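Local coordinates for peptide-binding protein (PDB 6SQX) that cleaves bacterial peptidoglycan, probably as a secreted cysteine-type endopeptidase of the NlpC/P60 (C40) family, at residues T403-N408 against G445-E450; A411-A416 against Q460-A465; Y345-A350 against L383-N388. All coordinates share one frame; numbering follows the deposited sequence.

Contact 1: T403-N408 against G445-E450; sequences TEYNHN and GDAFTE. With EDO (1,2-ethanediol), chain O.
Y405 puts the hydroxyl end of its ring against the methyl group of A447. Y405 OH lies 3.3 Å from A447 CB, and Y405 CZ lies 4.0 Å from the same carbon. The methyl comes at the ring obliquely. CG of Y405 is anti to the backbone N (chi1 174°), and the ring reaches across to the other segment. The polar end of the phenol is not left to A447: Y405 OH is hydrogen-bonded to OE1 of E29. The other oxygen of that carboxylate, OE2, takes the N-H of G445. E29 therefore ties both segments together from outside. F448 adds little, with CZ 4.5 Å from Y405 OH.

Residues 403-408 form the tip of a beta hairpin between strands 395-405 and 408-415, part of the antiparallel sheet of the NlpC/P60 domain. N406 and H407 both have positive phi and make the two-residue turn. Backbone hydrogen bonds run both ways between Y405 and N408. N406 OD1 sits 3.5 Å above one face of the Y405 ring, toward its rim. It also approaches A447 CB, at 4.3 Å.

The partner segment is a 3-10 turn, 446-448, leading into helix 449-453 with F448 at the N-cap position. D446 O takes two donors, T449 N and T449 OG1, from the same face of its carbonyl plane. T449 OG1 is 2.8 Å from D446 O. On the hairpin, a 1,2-ethanediol, probably from the crystallisation liquor, is hydrogen-bonded to T31 and H36. Its bond to E404 O is weak and its placement doubtful.

Contact 2: A411-A416 against Q460-A465; sequences AIMFNA and QSLWNA
An ST turn starts the loop side of this contact. S461 OG accepts the N-H of W463 at 3.1 Å, at the head of the short 3-10 turn 462-463. That turn holds L462 and W463 against strand 408-415 of the NlpC/P60 sheet. Along the strand A411 and M413 point toward the loop, while I412 points away.

In the conformer of L462 given here, one of two, M413 CE meets L462 CD2 at 3.9 Å. CG of M413 stands between the backbone N and the carbonyl carbon (chi1 55°), and the chain is extended from there, so the terminal methyl does the touching. The two side chains meet at a slant. A411 CB comes to the edge of the W463 indole, near its plane, 4.2 Å from W463 CZ2. The contact is purely apolar, and three of its four residues are buried.

Polar groups of the loop are held from elsewhere. S461 OG also bonds to D446, and NH1 of R364 donates to the backbone oxygens of W463 and A465. Helix 361-370 packs on both partners: L368 touches A411 and W463, and K365 makes a cation-pi contact with the indole. F414, further along the strand, packs on helix 326-334.

Contact 3: Y345-A350 against L383-N388; sequences YQANYA and LVSFGN. With EDO (1,2-ethanediol), chain F.
L383, A347 and S385 bury the most surface here, where helix 343-349 packs on strand 382-387. The strand lies inside the antiparallel sheet of the NlpC/P60 domain, a papain-like fold in which helices cover a sheet. L383 and S385 point toward the helix, and V384 between them points away. All five touching residues are buried.

L383 contributes the largest share. Its CG is anti to the carbonyl carbon (chi1 -52°), and the CD1 branch does the touching. L383 CD1 lies 3.8 Å from Q346 CB and 4.1 Å from Q346 O, so it packs on the helix backbone as well as on a side chain. A350, one turn on, adds its methyl, with A350 CB 4.4 Å from L383 CD1. I396 of the next strand and L328 of helix 326-334 also pack on L383.

A347 and S385 are the closest pair in backbone terms, with CA atoms 6.6 Å apart. The small side chains permit this approach. A347 CB rests against S385 OG at 3.5 Å, a packing contact. The hydroxyl has its polar partner elsewhere, in N469 ND2 of strand 467-472. That same strand holds the helix too, since T471 OG1 bonds to A347 O.

Q346 presents only the root of its side chain to L383. Its chain runs on extended, and NE2 is hydrogen-bonded to the backbone oxygens of P340 and S325. S325 directly follows C324, which is oxidised to cysteinesulfonic acid in this crystal. O2 of a 1,2-ethanediol, also bonded to T476, donates to A350 O at 2.7 Å.

All three contacts reach the six-stranded antiparallel sheet of the NlpC/P60 domain. Strands 382-387, 395-405 and 408-415 are successive neighbours in it and carry contacts 3, 1 and 2 in turn. Along the chain contact 3 closes first. The segments of contacts 1 and 2 then alternate, so two later segments, 445-450 and 460-465, pack back on the hairpin and its second strand. Contacts 1 and 2 have centres 12 Å apart and meet through D446, which lies beside S461 and W463. The centres of contacts 2 and 3 are 13 Å apart, and they touch where F386 meets M413 and A465. Contacts 1 and 3, centres 25 Å apart, do not touch. The series runs from buried helix-sheet packing to a surface hairpin tip.

Contact 1: T403-N408 against G445-E450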
loop_
_atom_site.group_PDB
_atom_site.type_symbol
_atom_site.label_atom_id
_atom_site.label_comp_id
_atom_site.label_asym_id
_atom_site.label_seq_id
_atom_site.Cartn_x
_atom_site.Cartn_y
_atom_site.Cartn_z
ATOM N N THR A 403 -8.696 21.445 11.364
ATOM C CA THR A 403 -8.201 21.743 12.699
ATOM C C THR A 403 -7.823 23.219 12.737
ATOM O O THR A 403 -7.678 23.869 11.699
ATOM C CB THR A 403 -7.001 20.835 13.049
ATOM O OG1 THR A 403 -6.770 20.838 14.463
ATOM C CG2 THR A 403 -5.729 21.269 12.338
ATOM N N GLU A 404 -7.628 23.741 13.946
ATOM C CA GLU A 404 -7.087 25.081 14.118
ATOM C C GLU A 404 -5.564 24.991 14.157
ATOM O O GLU A 404 -5.000 24.331 15.033
ATOM C CB GLU A 404 -7.607 25.682 15.417
ATOM C CG GLU A 404 -9.088 26.020 15.378
ATOM C CD GLU A 404 -9.439 27.122 14.368
ATOM O OE1 GLU A 404 -8.679 28.114 14.254
ATOM O OE2 GLU A 404 -10.486 26.988 13.688
ATOM N N TYR A 405 -4.901 25.674 13.228
ATOM C CA TYR A 405 -3.444 25.656 13.149
ATOM C C TYR A 405 -2.973 27.060 12.807
ATOM O O TYR A 405 -3.351 27.606 11.762
ATOM C CB TYR A 405 -3.005 24.653 12.077
ATOM C CG TYR A 405 -1.524 24.604 11.762
ATOM C CD1 TYR A 405 -0.548 24.587 12.771
ATOM C CD2 TYR A 405 -1.092 24.539 10.439
ATOM C CE1 TYR A 405 0.819 24.504 12.462
ATOM C CE2 TYR A 405 0.266 24.465 10.125
ATOM C CZ TYR A 405 1.221 24.460 11.138
ATOM O OH TYR A 405 2.554 24.371 10.806
ATOM N N ASN A 406 -2.160 27.642 13.690
ATOM C CA ASN A 406 -1.763 29.051 13.583
ATOM C C ASN A 406 -2.980 29.980 13.504
ATOM O O ASN A 406 -3.069 30.851 12.636
ATOM C CB ASN A 406 -0.818 29.266 12.402
ATOM C CG ASN A 406 0.488 28.513 12.555
ATOM O OD1 ASN A 406 1.049 28.015 11.576
ATOM N ND2 ASN A 406 0.980 28.422 13.791
ATOM N N HIS A 407 -3.945 29.759 14.400
ATOM C CA HIS A 407 -5.166 30.573 14.464
ATOM C C HIS A 407 -5.903 30.619 13.125
ATOM O O HIS A 407 -6.578 31.599 12.793
ATOM C CB HIS A 407 -4.896 31.975 15.022
ATOM C CG HIS A 407 -4.381 31.968 16.427
ATOM N ND1 HIS A 407 -3.074 32.273 16.746
ATOM C CD2 HIS A 407 -4.995 31.671 17.598
ATOM C CE1 HIS A 407 -2.908 32.173 18.053
ATOM N NE2 HIS A 407 -4.057 31.808 18.594
ATOM N N ASN A 408 -5.769 29.562 12.335
ATOM C CA ASN A 408 -6.496 29.448 11.091
ATOM C C ASN A 408 -7.068 28.044 11.019
ATOM O O ASN A 408 -6.434 27.091 11.479
ATOM C CB ASN A 408 -5.571 29.685 9.900
ATOM C CG ASN A 408 -6.171 30.630 8.891
ATOM O OD1 ASN A 408 -5.590 31.676 8.570
ATOM N ND2 ASN A 408 -7.363 30.286 8.401
ATOM N N GLY A 445 3.823 21.644 4.854
ATOM C CA GLY A 445 4.929 22.569 4.819
ATOM C C GLY A 445 4.612 23.994 4.406
ATOM O O GLY A 445 5.527 24.832 4.408
ATOM N N ASP A 446 3.355 24.311 4.089
ATOM C CA ASP A 446 3.029 25.680 3.680
ATOM C C ASP A 446 3.419 26.679 4.754
ATOM O O ASP A 446 3.780 27.824 4.440
ATOM C CB ASP A 446 1.530 25.836 3.391
ATOM C CG ASP A 446 1.112 25.344 2.014
ATOM O OD1 ASP A 446 1.957 24.886 1.234
ATOM O OD2 ASP A 446 -0.096 25.442 1.735
ATOM N N ALA A 447 3.377 26.260 6.021
ATOM C CA ALA A 447 3.743 27.143 7.115
ATOM C C ALA A 447 5.196 27.577 7.053
ATOM O O ALA A 447 5.533 28.616 7.636
ATOM C CB ALA A 447 3.491 26.443 8.455
ATOM N N PHE A 448 6.047 26.841 6.347
ATOM C CA PHE A 448 7.477 27.096 6.263
ATOM C C PHE A 448 7.868 27.785 4.964
ATOM O O PHE A 448 9.062 28.006 4.712
ATOM C CB PHE A 448 8.237 25.778 6.435
ATOM C CG PHE A 448 7.771 24.990 7.618
ATOM C CD1 PHE A 448 7.799 25.543 8.896
ATOM C CD2 PHE A 448 7.291 23.689 7.470
ATOM C CE1 PHE A 448 7.317 24.811 10.006
ATOM C CE2 PHE A 448 6.849 22.955 8.569
ATOM C CZ PHE A 448 6.849 23.529 9.841
ATOM N N THR A 449 6.874 28.179 4.166
ATOM C CA THR A 449 7.152 28.758 2.856
ATOM C C THR A 449 8.010 30.010 2.974
ATOM O O THR A 449 8.992 30.169 2.245
ATOM C CB THR A 449 5.837 29.082 2.158
ATOM O OG1 THR A 449 5.109 27.864 1.941
ATOM C CG2 THR A 449 6.099 29.758 0.809
ATOM N N GLU A 450 7.654 30.912 3.897
ATOM C CA GLU A 450 8.405 32.154 4.025
ATOM C C GLU A 450 9.846 31.884 4.453
ATOM O O GLU A 450 10.786 32.421 3.864
ATOM C CB GLU A 450 7.710 33.098 4.999
ATOM C CG GLU A 450 8.373 34.434 5.138
ATOM C CD GLU A 450 7.696 35.316 6.166
ATOM O OE1 GLU A 450 6.655 34.901 6.747
ATOM O OE2 GLU A 450 8.224 36.426 6.401
HETATM C C1 EDO O . -3.924 21.630 15.567
HETATM O O1 EDO O . -5.312 21.611 15.879
HETATM C C2 EDO O . -3.270 20.365 16.077
HETATM O O2 EDO O . -1.975 20.726 16.442
#

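Contact 2: A411-A416 against Q460-A465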
loop_
_atom_site.group_PDB
_atom_site.type_symbol
_atom_site.label_atom_id
_atom_site.label_comp_id
_atom_site.label_asym_id
_atom_site.label_seq_id
_atom_site.Cartn_x
_atom_site.Cartn_y
_atom_site.Cartn_z
ATOM N N ALA A 411 -7.520 22.384 6.492
ATOM C CA ALA A 411 -7.860 21.001 6.187
ATOM C C ALA A 411 -6.654 20.083 6.439
ATOM O O ALA A 411 -5.503 20.473 6.220
ATOM C CB ALA A 411 -8.315 20.900 4.735
ATOM N N ILE A 412 -6.926 18.838 6.874
ATOM C CA ILE A 412 -5.876 17.899 7.282
ATOM C C ILE A 412 -6.085 16.520 6.659
ATOM O O ILE A 412 -7.185 16.165 6.216
ATOM C CB ILE A 412 -5.766 17.764 8.822
ATOM C CG1 ILE A 412 -7.120 17.286 9.377
ATOM C CG2 ILE A 412 -5.395 19.112 9.474
ATOM C CD1 ILE A 412 -7.044 16.662 10.734
ATOM N N MET A 413 -5.001 15.739 6.629
ATOM C CA MET A 413 -5.084 14.386 6.093
ATOM C C MET A 413 -4.097 13.463 6.803
ATOM O O MET A 413 -3.034 13.884 7.276
ATOM C CB MET A 413 -4.824 14.380 4.563
ATOM C CG MET A 413 -3.458 15.063 4.215
ATOM S SD MET A 413 -3.101 14.786 2.458
ATOM C CE MET A 413 -1.624 15.755 2.251
ATOM N N PHE A 414 -4.447 12.183 6.831
ATOM C CA PHE A 414 -3.552 11.122 7.287
ATOM C C PHE A 414 -2.815 10.622 6.053
ATOM O O PHE A 414 -3.468 10.282 5.042
ATOM C CB PHE A 414 -4.397 10.000 7.885
ATOM C CG PHE A 414 -3.629 8.759 8.222
ATOM C CD1 PHE A 414 -2.642 8.769 9.206
ATOM C CD2 PHE A 414 -3.970 7.539 7.641
ATOM C CE1 PHE A 414 -1.967 7.584 9.557
ATOM C CE2 PHE A 414 -3.310 6.369 7.995
ATOM C CZ PHE A 414 -2.314 6.384 8.967
ATOM N N ASN A 415 -1.481 10.618 6.063
ATOM C CA ASN A 415 -0.779 10.275 4.830
ATOM C C ASN A 415 0.668 9.895 5.108
ATOM O O ASN A 415 1.189 10.140 6.205
ATOM C CB ASN A 415 -0.928 11.410 3.781
ATOM C CG ASN A 415 -0.142 12.706 4.113
ATOM O OD1 ASN A 415 0.615 13.221 3.290
ATOM N ND2 ASN A 415 -0.356 13.256 5.301
ATOM N N ALA A 416 1.316 9.285 4.113
ATOM C CA ALA A 416 2.731 8.941 4.145
ATOM C C ALA A 416 3.386 9.703 3.003
ATOM O O ALA A 416 3.360 9.246 1.854
ATOM C CB ALA A 416 2.962 7.431 3.980
ATOM N N GLN A 460 6.544 24.202 -3.351
ATOM C CA GLN A 460 5.465 24.016 -4.323
ATOM C C GLN A 460 4.290 23.441 -3.546
ATOM O O GLN A 460 4.285 22.244 -3.212
ATOM C CB GLN A 460 5.949 23.073 -5.421
ATOM C CG GLN A 460 7.209 23.559 -6.103
ATOM C CD GLN A 460 6.993 24.916 -6.740
ATOM O OE1 GLN A 460 6.135 25.073 -7.625
ATOM N NE2 GLN A 460 7.777 25.914 -6.310
ATOM N N SER A 461 3.320 24.298 -3.199
ATOM C CA SER A 461 2.234 23.879 -2.315
ATOM C C SER A 461 1.369 22.792 -2.949
ATOM O O SER A 461 1.038 22.847 -4.140
ATOM C CB SER A 461 1.344 25.060 -1.941
ATOM O OG SER A 461 0.252 24.602 -1.153
ATOM N N LEU A 462 0.997 21.781 -2.155
ATOM C CA LEU A 462 0.084 20.764 -2.674
ATOM C C LEU A 462 -1.241 21.369 -3.115
ATOM O O LEU A 462 -1.915 20.808 -3.992
ATOM C CB LEU A 462 -0.167 19.670 -1.634
ATOM C CG LEU A 462 0.884 18.571 -1.558
ATOM C CD1 LEU A 462 2.222 19.095 -1.058
ATOM C CD2 LEU A 462 0.383 17.417 -0.682
ATOM N N TRP A 463 -1.642 22.504 -2.527
ATOM C CA TRP A 463 -2.875 23.165 -2.968
ATOM C C TRP A 463 -2.785 23.662 -4.397
ATOM O O TRP A 463 -3.833 23.941 -4.999
ATOM C CB TRP A 463 -3.196 24.377 -2.084
ATOM C CG TRP A 463 -3.677 24.026 -0.705
ATOM C CD1 TRP A 463 -2.979 24.161 0.481
ATOM C CD2 TRP A 463 -4.958 23.481 -0.357
ATOM N NE1 TRP A 463 -3.762 23.739 1.518
ATOM C CE2 TRP A 463 -4.975 23.311 1.041
ATOM C CE3 TRP A 463 -6.087 23.105 -1.103
ATOM C CZ2 TRP A 463 -6.089 22.812 1.724
ATOM C CZ3 TRP A 463 -7.195 22.622 -0.432
ATOM C CH2 TRP A 463 -7.195 22.482 0.977
ATOM N N ASN A 464 -1.569 23.805 -4.942
ATOM C CA ASN A 464 -1.390 24.293 -6.306
ATOM C C ASN A 464 -1.064 23.179 -7.295
ATOM O O ASN A 464 -0.702 23.468 -8.445
ATOM C CB ASN A 464 -0.318 25.387 -6.351
ATOM C CG ASN A 464 -0.688 26.591 -5.531
ATOM O OD1 ASN A 464 0.102 27.034 -4.663
ATOM N ND2 ASN A 464 -1.897 27.126 -5.763
ATOM N N ALA A 465 -1.199 21.915 -6.888
ATOM C CA ALA A 465 -0.913 20.805 -7.793
ATOM C C ALA A 465 -1.805 20.893 -9.031
ATOM O O ALA A 465 -2.976 21.268 -8.944
ATOM C CB ALA A 465 -1.124 19.474 -7.051
#

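Contact 3: Y345-A350 against L383-N388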
loop_
_atom_site.group_PDB
_atom_site.type_symbol
_atom_site.label_atom_id
_atom_site.label_comp_id
_atom_site.label_asym_id
_atom_site.label_seq_id
_atom_site.Cartn_x
_atom_site.Cartn_y
_atom_site.Cartn_z
ATOM N N TYR A 345 -5.122 4.238 -9.082
ATOM C CA TYR A 345 -6.254 3.324 -9.062
ATOM C C TYR A 345 -7.154 3.566 -7.861
ATOM O O TYR A 345 -8.377 3.391 -7.954
ATOM C CB TYR A 345 -5.775 1.875 -9.168
ATOM C CG TYR A 345 -5.199 1.591 -10.536
ATOM C CD1 TYR A 345 -6.038 1.266 -11.599
ATOM C CD2 TYR A 345 -3.827 1.676 -10.778
ATOM C CE1 TYR A 345 -5.511 1.029 -12.862
ATOM C CE2 TYR A 345 -3.290 1.435 -12.030
ATOM C CZ TYR A 345 -4.139 1.118 -13.072
ATOM O OH TYR A 345 -3.635 0.886 -14.315
ATOM N N GLN A 346 -6.576 3.981 -6.717
ATOM C CA GLN A 346 -7.420 4.367 -5.584
ATOM C C GLN A 346 -8.286 5.560 -5.951
ATOM O O GLN A 346 -9.518 5.538 -5.759
ATOM C CB GLN A 346 -6.551 4.685 -4.349
ATOM C CG GLN A 346 -5.838 3.440 -3.810
ATOM C CD GLN A 346 -4.969 3.733 -2.615
ATOM O OE1 GLN A 346 -4.667 4.886 -2.325
ATOM N NE2 GLN A 346 -4.523 2.681 -1.952
ATOM N N ALA A 347 -7.653 6.600 -6.514
ATOM C CA ALA A 347 -8.378 7.832 -6.815
ATOM C C ALA A 347 -9.496 7.594 -7.820
ATOM O O ALA A 347 -10.563 8.195 -7.712
ATOM C CB ALA A 347 -7.427 8.884 -7.366
ATOM N N ASN A 348 -9.267 6.717 -8.799
ATOM C CA ASN A 348 -10.220 6.522 -9.881
ATOM C C ASN A 348 -11.193 5.371 -9.662
ATOM O O ASN A 348 -12.284 5.385 -10.246
ATOM C CB ASN A 348 -9.459 6.375 -11.195
ATOM C CG ASN A 348 -8.948 7.701 -11.688
ATOM O OD1 ASN A 348 -9.665 8.419 -12.396
ATOM N ND2 ASN A 348 -7.709 8.044 -11.340
ATOM N N TYR A 349 -10.845 4.370 -8.852
ATOM C CA TYR A 349 -11.661 3.161 -8.773
ATOM C C TYR A 349 -12.162 2.828 -7.381
ATOM O O TYR A 349 -12.942 1.877 -7.239
ATOM C CB TYR A 349 -10.926 1.939 -9.360
ATOM C CG TYR A 349 -10.612 2.152 -10.835
ATOM C CD1 TYR A 349 -11.594 1.973 -11.816
ATOM C CD2 TYR A 349 -9.340 2.540 -11.248
ATOM C CE1 TYR A 349 -11.302 2.213 -13.137
ATOM C CE2 TYR A 349 -9.064 2.803 -12.566
ATOM C CZ TYR A 349 -10.046 2.606 -13.513
ATOM O OH TYR A 349 -9.760 2.845 -14.841
ATOM N N ALA A 350 -11.734 3.557 -6.354
ATOM C CA ALA A 350 -12.346 3.346 -5.053
ATOM C C ALA A 350 -13.656 4.109 -4.891
ATOM O O ALA A 350 -14.372 3.898 -3.901
ATOM C CB ALA A 350 -11.363 3.723 -3.932
ATOM N N LEU A 383 -10.583 10.211 -0.055
ATOM C CA LEU A 383 -9.187 10.269 -0.436
ATOM C C LEU A 383 -8.942 11.579 -1.172
ATOM O O LEU A 383 -9.722 11.959 -2.051
ATOM C CB LEU A 383 -8.856 9.107 -1.377
ATOM C CG LEU A 383 -9.243 7.697 -0.924
ATOM C CD1 LEU A 383 -8.773 6.636 -1.902
ATOM C CD2 LEU A 383 -8.646 7.416 0.479
ATOM N N VAL A 384 -7.871 12.275 -0.831
ATOM C CA VAL A 384 -7.421 13.450 -1.571
ATOM C C VAL A 384 -6.151 13.068 -2.310
ATOM O O VAL A 384 -5.197 12.586 -1.689
ATOM C CB VAL A 384 -7.157 14.652 -0.643
ATOM C CG1 VAL A 384 -7.006 15.940 -1.486
ATOM C CG2 VAL A 384 -8.295 14.807 0.363
ATOM N N SER A 385 -6.128 13.284 -3.630
ATOM C CA SER A 385 -4.981 12.909 -4.425
ATOM C C SER A 385 -4.463 14.121 -5.190
ATOM O O SER A 385 -5.191 15.081 -5.434
ATOM C CB SER A 385 -5.306 11.730 -5.356
ATOM O OG SER A 385 -6.427 12.018 -6.203
ATOM N N PHE A 386 -3.181 14.064 -5.543
ATOM C CA PHE A 386 -2.441 15.208 -6.065
ATOM C C PHE A 386 -1.549 14.696 -7.185
ATOM O O PHE A 386 -0.993 13.604 -7.082
ATOM C CB PHE A 386 -1.522 15.822 -4.972
ATOM C CG PHE A 386 -2.204 16.028 -3.628
ATOM C CD1 PHE A 386 -2.265 14.981 -2.711
ATOM C CD2 PHE A 386 -2.734 17.260 -3.276
ATOM C CE1 PHE A 386 -2.883 15.136 -1.468
ATOM C CE2 PHE A 386 -3.336 17.457 -2.017
ATOM C CZ PHE A 386 -3.411 16.372 -1.103
ATOM N N GLY A 387 -1.387 15.493 -8.239
ATOM C CA GLY A 387 -0.458 15.088 -9.278
ATOM C C GLY A 387 -0.037 16.269 -10.133
ATOM O O GLY A 387 -0.499 17.398 -9.940
ATOM N N ASN A 388 0.858 15.994 -11.093
ATOM C CA ASN A 388 1.464 17.022 -11.936
ATOM C C ASN A 388 0.746 17.223 -13.262
ATOM O O ASN A 388 1.205 18.026 -14.071
ATOM C CB ASN A 388 2.954 16.726 -12.195
ATOM C CG ASN A 388 3.185 15.514 -13.110
ATOM O OD1 ASN A 388 2.257 14.969 -13.714
ATOM N ND2 ASN A 388 4.443 15.091 -13.211
HETATM C C1 EDO F . -15.577 0.995 -0.667
HETATM O O1 EDO F . -15.824 -0.394 -0.910
HETATM C C2 EDO F . -14.229 1.397 -1.234
HETATM O O2 EDO F . -14.285 1.488 -2.668
#